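Local structure of transcriptional regulator, putative (Pseudomonas syringae pv. tomato, 2R5F) at residues N116-S124 with E142-F150; V89-G97 with V213-L221. The protein probably acts as a DNA-binding transcriptional regulator of the SorC family, the present fragment being its putative sugar-binding domain. All blocks are in the same frame, centred on the assembly; numbering follows the deposited sequence.

Interaction 1: N116-S124 with E142-F150; sequences NCPAFLLPS and EVKEVLHRF
Val-146 presents its two methyl groups to consecutive parts of the 116-124 segment and forms the tight centre of this contact. Its CG2 lies against the peptide that follows Phe-120, with CG2 3.3 Å from Leu-121 O and 3.6 Å from Phe-120 C, so the helix comes nearer to the backbone here than to any side chain of the segment. The isobutyl group of Leu-122 crosses the valine, its CD2 resting 3.6 Å from Val-146 CB and between the two methyls. With CG anti to the carbonyl carbon (chi1 -60°), the leucine bends toward a helix that its CB does not face directly. The same branch also comes within loose reach of Val-143, Leu-122 CD2 to Val-143 CG2 at 4.4 Å.

One turn further along, Phe-120 lies against the aliphatic part of Arg-149. Arg-149 CD sits 3.9 Å from the Phe-120 ring centroid and 4° off the ring normal, a CH-pi contact over the face. Bends at chi2 and chi3 fold the arginine across the ring, yet Arg-149 CZ is 5.3 Å from the Phe-120 centroid, so any cation-pi attraction is weak. The charge is instead taken up by Glu-88, which forms a salt bridge with NH1.

Toward solvent the packing thins. The exposed Glu-145 touches the phenylalanine near its ring plane, Glu-145 CG to Phe-120 CD1 at 3.9 Å, while Pro-123 CG and Glu-142 OE1 meet more distantly, at 4.3 Å. Van der Waals packing dominates the interface. Strand 119-120 runs parallel to strand 88-94 as its neighbour in the sheet, with helix 101-115 packed on Ala-119 and Leu-121, whereas helix 138-149 also reaches Val-90 through Val-146 and Arg-149, and Val-214 through Val-143 and Leu-147.

Interaction 2: V89-G97 with V213-L221; sequences VVQLLGGVG and VVSMGLGKL
Gly-94 and Val-214 form an antiparallel hydrogen-bonded pair in which each residue uses both its N-H and its carbonyl. Gly-94 N donates to Val-214 O over 2.8 Å, and Val-214 N returns a bond of 2.9 Å to Gly-94 O. A third bond, from Met-216 N to Leu-92 O at 3.1 Å, follows at the other side of the non-hydrogen-bonded pair Leu-93 and Ser-215. All three acceptors receive a CA-H...O contact as well; the shortest brings Ser-215 CA to 3.0 Å from Leu-92 O.

The carbonyl of Leu-93 points away from this pairing and is taken by a side chain of its own strand: Gln-91 NE2 donates to Leu-93 O at 3.0 Å. Leu-93 O lies in the amide plane of Gln-91, while the donor is tilted 29° from the carbonyl plane. Gln-91 OE1 accepts from Leu-122 N, so both ends of the amide are engaged and its rotation is fixed.

The arrangement is a short antiparallel pairing at the C-terminal end of strand 88-94, which in its earlier part runs parallel to its neighbours in the Rossmann-like sheet of this domain. Leu-92, at non-strand backbone angles, breaks the strand before Leu-93 resumes it. Gly-217, in the N-cap position, then leads from strand 214-215 into helix 218-222.

On the face that carries Leu-93 and Ser-215, Leu-93 CD1 covers Ser-215 CB and reaches Val-213 CG1 at 3.6 Å. Ser-215 OG has its main partner in Arg-196 NE and a weak one in Cys-194 O. Leu-92 and Met-216, a selenomethionine, run alongside each other in one direction; a bend at chi3 (-86°) brings Met-216 CE to 3.4 Å from Leu-92 CD2, closer than usual for two carbons, and both side chains rest on Ile-153.

How the interactions relate
Strand 88-94 joins the two contacts, whose centres are about 10 Å apart. One parallel neighbour, strand 119-120, belongs to interaction 1, and its terminal antiparallel partner, strand 214-215, to interaction 2. Gln-91 provides the most direct connection: Gln-91 N probably bonds to Phe-120 O at 2.8 Å, while Gln-91 O packs 3.4 Å from Val-146 CG1. Helix 138-149, one side of interaction 1, thus also reaches the strand of interaction 2. A second point of touch is Ser-124 CB, 3.1 Å from Gly-95 O. In sequence, both segments of interaction 1 fall between those of interaction 2, so residues distant along the chain converge on one region of the putative sugar-binding domain.

Interaction 1: N116-S124 with E142-F150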
ATOM      1  N   ASN A 116     -10.638 -11.416 -10.787  1.00 36.87           N
ATOM      2  CA  ASN A 116     -11.340 -11.586 -12.067  1.00 36.62           C
ATOM      3  C   ASN A 116     -11.585 -10.303 -12.849  1.00 36.33           C
ATOM      4  O   ASN A 116     -12.644 -10.111 -13.441  1.00 36.30           O
ATOM      5  CB  ASN A 116     -12.670 -12.308 -11.864  1.00 37.01           C
ATOM      6  CG  ASN A 116     -12.490 -13.715 -11.414  1.00 38.38           C
ATOM      7  OD1 ASN A 116     -11.692 -14.451 -11.976  1.00 40.71           O
ATOM      8  ND2 ASN A 116     -13.243 -14.116 -10.401  1.00 41.46           N
ATOM      9  N   CYS A 117     -10.619  -9.412 -12.835  1.00 36.07           N
ATOM     10  CA  CYS A 117     -10.790  -8.125 -13.484  1.00 35.92           C
ATOM     11  C   CYS A 117      -9.588  -7.800 -14.394  1.00 35.69           C
ATOM     12  O   CYS A 117      -8.599  -8.546 -14.424  1.00 36.42           O
ATOM     13  CB  CYS A 117     -11.006  -7.045 -12.427  1.00 35.78           C
ATOM     14  SG  CYS A 117      -9.598  -6.817 -11.362  1.00 36.41           S
ATOM     15  N   PRO A 118      -9.701  -6.734 -15.200  1.00 35.48           N
ATOM     16  CA  PRO A 118      -8.552  -6.249 -15.986  1.00 35.31           C
ATOM     17  C   PRO A 118      -7.382  -5.655 -15.164  1.00 35.09           C
ATOM     18  O   PRO A 118      -7.588  -5.076 -14.113  1.00 34.90           O
ATOM     19  CB  PRO A 118      -9.163  -5.187 -16.920  1.00 34.96           C
ATOM     20  CG  PRO A 118     -10.618  -5.248 -16.752  1.00 35.75           C
ATOM     21  CD  PRO A 118     -10.947  -5.996 -15.490  1.00 35.71           C
ATOM     22  N   ALA A 119      -6.159  -5.822 -15.656  1.00 35.67           N
ATOM     23  CA  ALA A 119      -4.959  -5.240 -15.035  1.00 35.45           C
ATOM     24  C   ALA A 119      -4.435  -4.158 -15.953  1.00 35.49           C
ATOM     25  O   ALA A 119      -4.549  -4.283 -17.155  1.00 35.32           O
ATOM     26  CB  ALA A 119      -3.904  -6.297 -14.842  1.00 35.52           C
ATOM     27  N   PHE A 120      -3.883  -3.100 -15.385  1.00 35.57           N
ATOM     28  CA  PHE A 120      -3.223  -2.032 -16.155  1.00 36.82           C
ATOM     29  C   PHE A 120      -1.803  -1.963 -15.587  1.00 37.39           C
ATOM     30  O   PHE A 120      -1.600  -1.624 -14.407  1.00 36.66           O
ATOM     31  CB  PHE A 120      -3.991  -0.693 -16.056  1.00 36.75           C
ATOM     32  CG  PHE A 120      -5.370  -0.735 -16.688  1.00 38.29           C
ATOM     33  CD1 PHE A 120      -5.545  -0.484 -18.040  1.00 39.35           C
ATOM     34  CD2 PHE A 120      -6.487  -1.073 -15.934  1.00 41.62           C
ATOM     35  CE1 PHE A 120      -6.818  -0.536 -18.640  1.00 41.10           C
ATOM     36  CE2 PHE A 120      -7.761  -1.128 -16.522  1.00 40.01           C
ATOM     37  CZ  PHE A 120      -7.923  -0.864 -17.873  1.00 40.63           C
ATOM     38  N   LEU A 121      -0.851  -2.359 -16.421  1.00 38.12           N
ATOM     39  CA  LEU A 121       0.503  -2.707 -16.016  1.00 40.23           C
ATOM     40  C   LEU A 121       1.534  -1.754 -16.614  1.00 41.15           C
ATOM     41  O   LEU A 121       1.300  -1.159 -17.645  1.00 41.62           O
ATOM     42  CB  LEU A 121       0.850  -4.133 -16.505  1.00 39.94           C
ATOM     43  CG  LEU A 121      -0.094  -5.311 -16.238  1.00 40.24           C
ATOM     44  CD1 LEU A 121       0.404  -6.532 -16.963  1.00 39.64           C
ATOM     45  CD2 LEU A 121      -0.224  -5.608 -14.762  1.00 36.46           C
ATOM     46  N   LEU A 122       2.687  -1.657 -15.966  1.00 42.78           N
ATOM     47  CA  LEU A 122       3.810  -0.856 -16.430  1.00 44.52           C
ATOM     48  C   LEU A 122       5.015  -1.780 -16.579  1.00 46.12           C
ATOM     49  O   LEU A 122       5.883  -1.835 -15.692  1.00 46.07           O
ATOM     50  CB  LEU A 122       4.134   0.261 -15.436  1.00 44.31           C
ATOM     51  CG  LEU A 122       3.055   1.289 -15.128  1.00 44.08           C
ATOM     52  CD1 LEU A 122       3.416   2.061 -13.871  1.00 44.87           C
ATOM     53  CD2 LEU A 122       2.835   2.228 -16.305  1.00 42.46           C
ATOM     54  N   PRO A 123       5.060  -2.526 -17.700  1.00 47.41           N
ATOM     55  CA  PRO A 123       6.115  -3.494 -17.941  1.00 48.22           C
ATOM     56  C   PRO A 123       7.515  -2.923 -17.935  1.00 48.76           C
ATOM     57  O   PRO A 123       7.783  -1.865 -18.522  1.00 48.23           O
ATOM     58  CB  PRO A 123       5.791  -4.031 -19.344  1.00 48.39           C
ATOM     59  CG  PRO A 123       4.302  -3.880 -19.441  1.00 48.37           C
ATOM     60  CD  PRO A 123       4.087  -2.526 -18.806  1.00 47.60           C
ATOM     61  N   SER A 124       8.356  -3.613 -17.178  1.00 49.24           N
ATOM     62  CA  SER A 124       9.741  -3.831 -17.534  1.00 49.85           C
ATOM     63  C   SER A 124      10.089  -5.317 -17.078  1.00 49.88           C
ATOM     64  O   SER A 124       8.862  -6.025 -16.787  1.00 50.01           O
ATOM     65  CB  SER A 124      10.671  -2.789 -16.840  1.00 49.68           C
ATOM     66  OG  SER A 124      11.988  -2.945 -17.506  1.00 50.71           O
ATOM     67  N   GLU A 142       1.085   2.804 -23.848  1.00 44.89           N
ATOM     68  CA  GLU A 142       0.893   1.872 -22.748  1.00 44.96           C
ATOM     69  C   GLU A 142       1.054   2.519 -21.389  1.00 43.76           C
ATOM     70  O   GLU A 142       0.317   2.190 -20.479  1.00 43.77           O
ATOM     71  CB  GLU A 142       1.895   0.733 -22.845  1.00 45.66           C
ATOM     72  CG  GLU A 142       1.949   0.021 -24.175  1.00 47.45           C
ATOM     73  CD  GLU A 142       2.745  -1.248 -24.064  1.00 50.86           C
ATOM     74  OE1 GLU A 142       2.830  -1.798 -22.922  1.00 54.16           O
ATOM     75  OE2 GLU A 142       3.289  -1.683 -25.099  1.00 50.77           O
ATOM     76  N   VAL A 143       2.023   3.432 -21.250  1.00 42.56           N
ATOM     77  CA  VAL A 143       2.235   4.145 -19.986  1.00 41.13           C
ATOM     78  C   VAL A 143       1.092   5.116 -19.693  1.00 40.30           C
ATOM     79  O   VAL A 143       0.656   5.222 -18.544  1.00 40.02           O
ATOM     80  CB  VAL A 143       3.622   4.872 -19.945  1.00 41.50           C
ATOM     81  CG1 VAL A 143       3.701   5.828 -18.795  1.00 40.68           C
ATOM     82  CG2 VAL A 143       4.771   3.856 -19.871  1.00 41.90           C
ATOM     83  N   LYS A 144       0.618   5.822 -20.729  1.00 38.95           N
ATOM     84  CA  LYS A 144      -0.478   6.802 -20.593  1.00 37.87           C
ATOM     85  C   LYS A 144      -1.806   6.137 -20.252  1.00 38.84           C
ATOM     86  O   LYS A 144      -2.663   6.747 -19.621  1.00 38.83           O
ATOM     87  CB  LYS A 144      -0.657   7.648 -21.869  1.00 36.81           C
ATOM     88  CG  LYS A 144       0.559   8.481 -22.285  1.00 34.07           C
ATOM     89  CD  LYS A 144       0.224   9.632 -23.251  1.00 35.02           C
ATOM     90  CE  LYS A 144      -0.732   9.243 -24.394  1.00 29.20           C
ATOM     91  NZ  LYS A 144      -0.825  10.330 -25.466  1.00 28.25           N
ATOM     92  N   GLU A 145      -1.965   4.902 -20.708  1.00 40.17           N
ATOM     93  CA  GLU A 145      -3.115   4.059 -20.384  1.00 42.60           C
ATOM     94  C   GLU A 145      -3.241   3.844 -18.859  1.00 42.76           C
ATOM     95  O   GLU A 145      -4.319   4.017 -18.275  1.00 42.75           O
ATOM     96  CB  GLU A 145      -2.965   2.731 -21.152  1.00 43.31           C
ATOM     97  CG  GLU A 145      -4.015   1.681 -20.868  1.00 48.72           C
ATOM     98  CD  GLU A 145      -5.082   1.588 -21.941  1.00 53.66           C
ATOM     99  OE1 GLU A 145      -6.197   2.127 -21.709  1.00 56.88           O
ATOM    100  OE2 GLU A 145      -4.811   0.977 -23.007  1.00 57.10           O
ATOM    101  N   VAL A 146      -2.121   3.517 -18.217  1.00 42.80           N
ATOM    102  CA  VAL A 146      -2.065   3.408 -16.768  1.00 43.74           C
ATOM    103  C   VAL A 146      -2.246   4.783 -16.122  1.00 43.70           C
ATOM    104  O   VAL A 146      -3.058   4.922 -15.212  1.00 43.60           O
ATOM    105  CB  VAL A 146      -0.755   2.741 -16.289  1.00 43.86           C
ATOM    106  CG1 VAL A 146      -0.620   2.815 -14.770  1.00 44.72           C
ATOM    107  CG2 VAL A 146      -0.700   1.304 -16.743  1.00 45.01           C
ATOM    108  N   LEU A 147      -1.510   5.789 -16.603  1.00 43.62           N
ATOM    109  CA  LEU A 147      -1.630   7.153 -16.060  1.00 43.65           C
ATOM    110  C   LEU A 147      -3.075   7.645 -16.076  1.00 44.32           C
ATOM    111  O   LEU A 147      -3.524   8.309 -15.149  1.00 44.57           O
ATOM    112  CB  LEU A 147      -0.741   8.154 -16.816  1.00 42.89           C
ATOM    113  CG  LEU A 147       0.778   8.118 -16.665  1.00 42.81           C
ATOM    114  CD1 LEU A 147       1.461   9.116 -17.636  1.00 41.05           C
ATOM    115  CD2 LEU A 147       1.223   8.372 -15.207  1.00 42.41           C
ATOM    116  N   HIS A 148      -3.794   7.307 -17.139  1.00 45.77           N
ATOM    117  CA  HIS A 148      -5.189   7.671 -17.292  1.00 46.98           C
ATOM    118  C   HIS A 148      -6.062   7.129 -16.144  1.00 47.32           C
ATOM    119  O   HIS A 148      -7.020   7.783 -15.696  1.00 47.69           O
ATOM    120  CB  HIS A 148      -5.685   7.161 -18.644  1.00 47.33           C
ATOM    121  CG  HIS A 148      -7.125   7.449 -18.907  1.00 50.01           C
ATOM    122  ND1 HIS A 148      -7.570   8.682 -19.334  1.00 53.01           N
ATOM    123  CD2 HIS A 148      -8.222   6.660 -18.822  1.00 52.57           C
ATOM    124  CE1 HIS A 148      -8.883   8.643 -19.490  1.00 53.67           C
ATOM    125  NE2 HIS A 148      -9.304   7.428 -19.183  1.00 52.94           N
ATOM    126  N   ARG A 149      -5.720   5.934 -15.679  1.00 47.60           N
ATOM    127  CA  ARG A 149      -6.512   5.232 -14.685  1.00 47.83           C
ATOM    128  C   ARG A 149      -6.406   5.839 -13.285  1.00 48.22           C
ATOM    129  O   ARG A 149      -7.340   5.694 -12.495  1.00 48.19           O
ATOM    130  CB  ARG A 149      -6.127   3.750 -14.623  1.00 48.12           C
ATOM    131  CG  ARG A 149      -6.075   2.983 -15.943  1.00 47.46           C
ATOM    132  CD  ARG A 149      -7.387   2.995 -16.722  1.00 50.19           C
ATOM    133  NE  ARG A 149      -8.566   3.027 -15.855  1.00 53.28           N
ATOM    134  CZ  ARG A 149      -9.787   3.397 -16.247  1.00 54.57           C
ATOM    135  NH1 ARG A 149     -10.790   3.400 -15.365  1.00 55.22           N
ATOM    136  NH2 ARG A 149     -10.011   3.769 -17.506  1.00 54.23           N
ATOM    137  N   PHE A 150      -5.291   6.516 -12.987  1.00 48.52           N
ATOM    138  CA  PHE A 150      -5.055   7.095 -11.649  1.00 48.73           C
ATOM    139  C   PHE A 150      -6.253   7.870 -11.128  1.00 49.56           C
ATOM    140  O   PHE A 150      -6.566   7.832  -9.942  1.00 49.91           O
ATOM    141  CB  PHE A 150      -3.826   8.016 -11.611  1.00 48.39           C
ATOM    142  CG  PHE A 150      -2.501   7.299 -11.709  1.00 45.20           C
ATOM    143  CD1 PHE A 150      -2.434   5.916 -11.757  1.00 45.37           C
ATOM    144  CD2 PHE A 150      -1.323   8.025 -11.748  1.00 44.15           C
ATOM    145  CE1 PHE A 150      -1.206   5.261 -11.859  1.00 44.10           C
ATOM    146  CE2 PHE A 150      -0.086   7.395 -11.847  1.00 43.09           C
ATOM    147  CZ  PHE A 150      -0.026   6.013 -11.902  1.00 45.19           C
TER

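Interaction 2: V89-G97 with V213-L221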
ATOM      1  N   VAL A  89      -7.298  -3.421 -11.582  1.00 36.37           N
ATOM      2  CA  VAL A  89      -6.130  -3.330 -10.730  1.00 35.24           C
ATOM      3  C   VAL A  89      -5.087  -2.578 -11.560  1.00 35.70           C
ATOM      4  O   VAL A  89      -4.735  -3.011 -12.657  1.00 33.95           O
ATOM      5  CB  VAL A  89      -5.610  -4.727 -10.330  1.00 35.01           C
ATOM      6  CG1 VAL A  89      -4.299  -4.630  -9.512  1.00 33.56           C
ATOM      7  CG2 VAL A  89      -6.705  -5.467  -9.544  1.00 34.77           C
ATOM      8  N   VAL A  90      -4.651  -1.428 -11.050  1.00 35.18           N
ATOM      9  CA  VAL A  90      -3.679  -0.571 -11.739  1.00 35.62           C
ATOM     10  C   VAL A  90      -2.352  -0.642 -10.988  1.00 36.45           C
ATOM     11  O   VAL A  90      -2.305  -0.551  -9.748  1.00 36.55           O
ATOM     12  CB  VAL A  90      -4.211   0.896 -11.855  1.00 35.48           C
ATOM     13  CG1 VAL A  90      -3.227   1.826 -12.622  1.00 34.46           C
ATOM     14  CG2 VAL A  90      -5.599   0.885 -12.499  1.00 33.32           C
ATOM     15  N   GLN A  91      -1.280  -0.862 -11.734  1.00 36.72           N
ATOM     16  CA  GLN A  91       0.061  -0.799 -11.186  1.00 37.58           C
ATOM     17  C   GLN A  91       0.398   0.661 -10.914  1.00 38.04           C
ATOM     18  O   GLN A  91       0.360   1.474 -11.838  1.00 37.96           O
ATOM     19  CB  GLN A  91       1.038  -1.364 -12.202  1.00 37.09           C
ATOM     20  CG  GLN A  91       2.471  -1.216 -11.780  1.00 37.82           C
ATOM     21  CD  GLN A  91       3.357  -2.162 -12.533  1.00 37.14           C
ATOM     22  OE1 GLN A  91       2.900  -2.840 -13.439  1.00 37.20           O
ATOM     23  NE2 GLN A  91       4.629  -2.199 -12.180  1.00 36.14           N
ATOM     24  N   LEU A  92       0.742   0.999  -9.667  1.00 38.97           N
ATOM     25  CA  LEU A  92       0.933   2.419  -9.298  1.00 39.78           C
ATOM     26  C   LEU A  92       2.369   2.902  -9.290  1.00 40.84           C
ATOM     27  O   LEU A  92       2.603   4.072  -8.994  1.00 41.65           O
ATOM     28  CB  LEU A  92       0.335   2.726  -7.930  1.00 39.64           C
ATOM     29  CG  LEU A  92      -1.168   2.622  -7.678  1.00 38.76           C
ATOM     30  CD1 LEU A  92      -1.403   2.958  -6.224  1.00 42.53           C
ATOM     31  CD2 LEU A  92      -1.996   3.504  -8.573  1.00 36.94           C
ATOM     32  N   LEU A  93       3.315   2.007  -9.563  1.00 41.83           N
ATOM     33  CA  LEU A  93       4.748   2.328  -9.605  1.00 43.07           C
ATOM     34  C   LEU A  93       5.439   1.329 -10.521  1.00 43.81           C
ATOM     35  O   LEU A  93       5.221   0.118 -10.405  1.00 43.79           O
ATOM     36  CB  LEU A  93       5.396   2.266  -8.208  1.00 43.35           C
ATOM     37  CG  LEU A  93       6.944   2.172  -8.117  1.00 42.48           C
ATOM     38  CD1 LEU A  93       7.645   3.248  -8.895  1.00 43.55           C
ATOM     39  CD2 LEU A  93       7.433   2.211  -6.670  1.00 43.84           C
ATOM     40  N   GLY A  94       6.271   1.839 -11.419  1.00 44.68           N
ATOM     41  CA  GLY A  94       7.037   1.003 -12.329  1.00 46.20           C
ATOM     42  C   GLY A  94       8.395   1.624 -12.603  1.00 47.42           C
ATOM     43  O   GLY A  94       8.534   2.848 -12.640  1.00 47.60           O
ATOM     44  N   GLY A  95       9.395   0.769 -12.797  1.00 48.27           N
ATOM     45  CA  GLY A  95      10.759   1.193 -13.068  1.00 49.15           C
ATOM     46  C   GLY A  95      11.403   0.209 -14.015  1.00 49.88           C
ATOM     47  O   GLY A  95      10.710  -0.431 -14.806  1.00 50.53           O
ATOM     48  N   VAL A  96      12.729   0.081 -13.932  1.00 50.38           N
ATOM     49  CA  VAL A  96      13.492  -0.778 -14.842  1.00 50.70           C
ATOM     50  C   VAL A  96      14.281  -1.833 -14.043  1.00 50.79           C
ATOM     51  O   VAL A  96      14.906  -1.466 -12.997  1.00 50.93           O
ATOM     52  CB  VAL A  96      14.451   0.063 -15.759  1.00 50.78           C
ATOM     53  CG1 VAL A  96      15.258  -0.838 -16.712  1.00 51.18           C
ATOM     54  CG2 VAL A  96      13.666   1.103 -16.565  1.00 50.79           C
ATOM     55  N   GLY A  97      14.253  -3.145 -14.543  1.00 50.72           N
ATOM     56  CA  GLY A  97      15.011  -4.184 -13.865  1.00 50.66           C
ATOM     57  C   GLY A  97      16.516  -3.906 -14.013  1.00 50.64           C
ATOM     58  O   GLY A  97      17.223  -4.813 -14.537  1.00 50.32           O
ATOM     59  N   VAL A 213      10.986   5.897 -13.711  1.00 56.93           N
ATOM     60  CA  VAL A 213       9.989   5.742 -12.637  1.00 56.62           C
ATOM     61  C   VAL A 213       8.643   6.426 -12.948  1.00 56.52           C
ATOM     62  O   VAL A 213       8.520   7.667 -12.984  1.00 57.19           O
ATOM     63  CB  VAL A 213      10.542   6.168 -11.253  1.00 56.34           C
ATOM     64  CG1 VAL A 213       9.463   6.089 -10.186  1.00 56.59           C
ATOM     65  CG2 VAL A 213      11.695   5.280 -10.867  1.00 56.72           C
ATOM     66  N   VAL A 214       7.645   5.589 -13.204  1.00 55.61           N
ATOM     67  CA  VAL A 214       6.268   6.030 -13.359  1.00 54.59           C
ATOM     68  C   VAL A 214       5.619   5.663 -12.050  1.00 54.32           C
ATOM     69  O   VAL A 214       5.807   4.551 -11.571  1.00 54.15           O
ATOM     70  CB  VAL A 214       5.557   5.292 -14.527  1.00 54.36           C
ATOM     71  CG1 VAL A 214       4.069   5.629 -14.558  1.00 53.20           C
ATOM     72  CG2 VAL A 214       6.237   5.606 -15.862  1.00 53.78           C
ATOM     73  N   SER A 215       4.890   6.596 -11.455  1.00 53.97           N
ATOM     74  CA  SER A 215       4.230   6.333 -10.191  1.00 54.40           C
ATOM     75  C   SER A 215       3.258   7.442  -9.856  1.00 54.60           C
ATOM     76  O   SER A 215       3.416   8.572 -10.317  1.00 54.17           O
ATOM     77  CB  SER A 215       5.253   6.176  -9.055  1.00 54.48           C
ATOM     78  OG  SER A 215       5.801   7.422  -8.663  1.00 53.73           O
HETATM   79  N   MSE A 216       2.262   7.120  -9.037  1.00 54.74           N
HETATM   80  CA  MSE A 216       1.322   8.125  -8.559  1.00 55.98           C
HETATM   81  C   MSE A 216       1.974   9.058  -7.541  1.00 54.27           C
HETATM   82  O   MSE A 216       2.778   8.608  -6.695  1.00 54.18           O
HETATM   83  CB  MSE A 216       0.122   7.447  -7.926  1.00 55.65           C
HETATM   84  CG  MSE A 216      -1.042   8.385  -7.734  1.00 57.36           C
HETATM   85 SE   MSE A 216      -2.367   7.511  -6.676  0.80 62.82          SE
HETATM   86  CE  MSE A 216      -3.325   6.578  -8.097  1.00 58.05           C
ATOM     87  N   GLY A 217       1.611  10.341  -7.618  1.00 53.20           N
ATOM     88  CA  GLY A 217       2.151  11.390  -6.746  1.00 51.31           C
ATOM     89  C   GLY A 217       1.431  11.430  -5.409  1.00 50.58           C
ATOM     90  O   GLY A 217       0.363  10.826  -5.263  1.00 50.24           O
ATOM     91  N   LEU A 218       2.004  12.147  -4.437  1.00 49.29           N
ATOM     92  CA  LEU A 218       1.478  12.151  -3.057  1.00 48.20           C
ATOM     93  C   LEU A 218       0.196  12.957  -2.915  1.00 48.45           C
ATOM     94  O   LEU A 218      -0.707  12.560  -2.178  1.00 48.02           O
ATOM     95  CB  LEU A 218       2.522  12.626  -2.052  1.00 47.33           C
ATOM     96  CG  LEU A 218       3.688  11.678  -1.790  1.00 45.49           C
ATOM     97  CD1 LEU A 218       4.802  12.357  -0.994  1.00 46.09           C
ATOM     98  CD2 LEU A 218       3.219  10.410  -1.098  1.00 44.19           C
ATOM     99  N   GLY A 219       0.132  14.085  -3.626  1.00 48.41           N
ATOM    100  CA  GLY A 219      -1.083  14.879  -3.740  1.00 48.70           C
ATOM    101  C   GLY A 219      -2.252  14.095  -4.310  1.00 48.49           C
ATOM    102  O   GLY A 219      -3.346  14.151  -3.765  1.00 48.73           O
ATOM    103  N   LYS A 220      -2.024  13.379  -5.409  1.00 49.13           N
ATOM    104  CA  LYS A 220      -3.042  12.492  -5.985  1.00 50.15           C
ATOM    105  C   LYS A 220      -3.478  11.421  -4.968  1.00 50.08           C
ATOM    106  O   LYS A 220      -4.667  11.108  -4.844  1.00 50.74           O
ATOM    107  CB  LYS A 220      -2.544  11.832  -7.281  1.00 49.89           C
ATOM    108  CG  LYS A 220      -2.350  12.772  -8.462  1.00 51.14           C
ATOM    109  CD  LYS A 220      -1.822  12.050  -9.718  1.00 52.39           C
ATOM    110  CE  LYS A 220      -0.293  11.806  -9.670  1.00 54.29           C
ATOM    111  NZ  LYS A 220       0.462  13.109  -9.695  1.00 54.68           N
ATOM    112  N   LEU A 221      -2.514  10.884  -4.227  1.00 49.82           N
ATOM    113  CA  LEU A 221      -2.782   9.837  -3.244  1.00 49.69           C
ATOM    114  C   LEU A 221      -3.727  10.335  -2.165  1.00 50.26           C
ATOM    115  O   LEU A 221      -4.689   9.663  -1.814  1.00 50.58           O
ATOM    116  CB  LEU A 221      -1.478   9.348  -2.620  1.00 49.20           C
ATOM    117  CG  LEU A 221      -1.501   8.162  -1.654  1.00 48.56           C
ATOM    118  CD1 LEU A 221      -1.820   6.857  -2.388  1.00 42.95           C
ATOM    119  CD2 LEU A 221      -0.184   8.087  -0.897  1.00 48.91           C
TER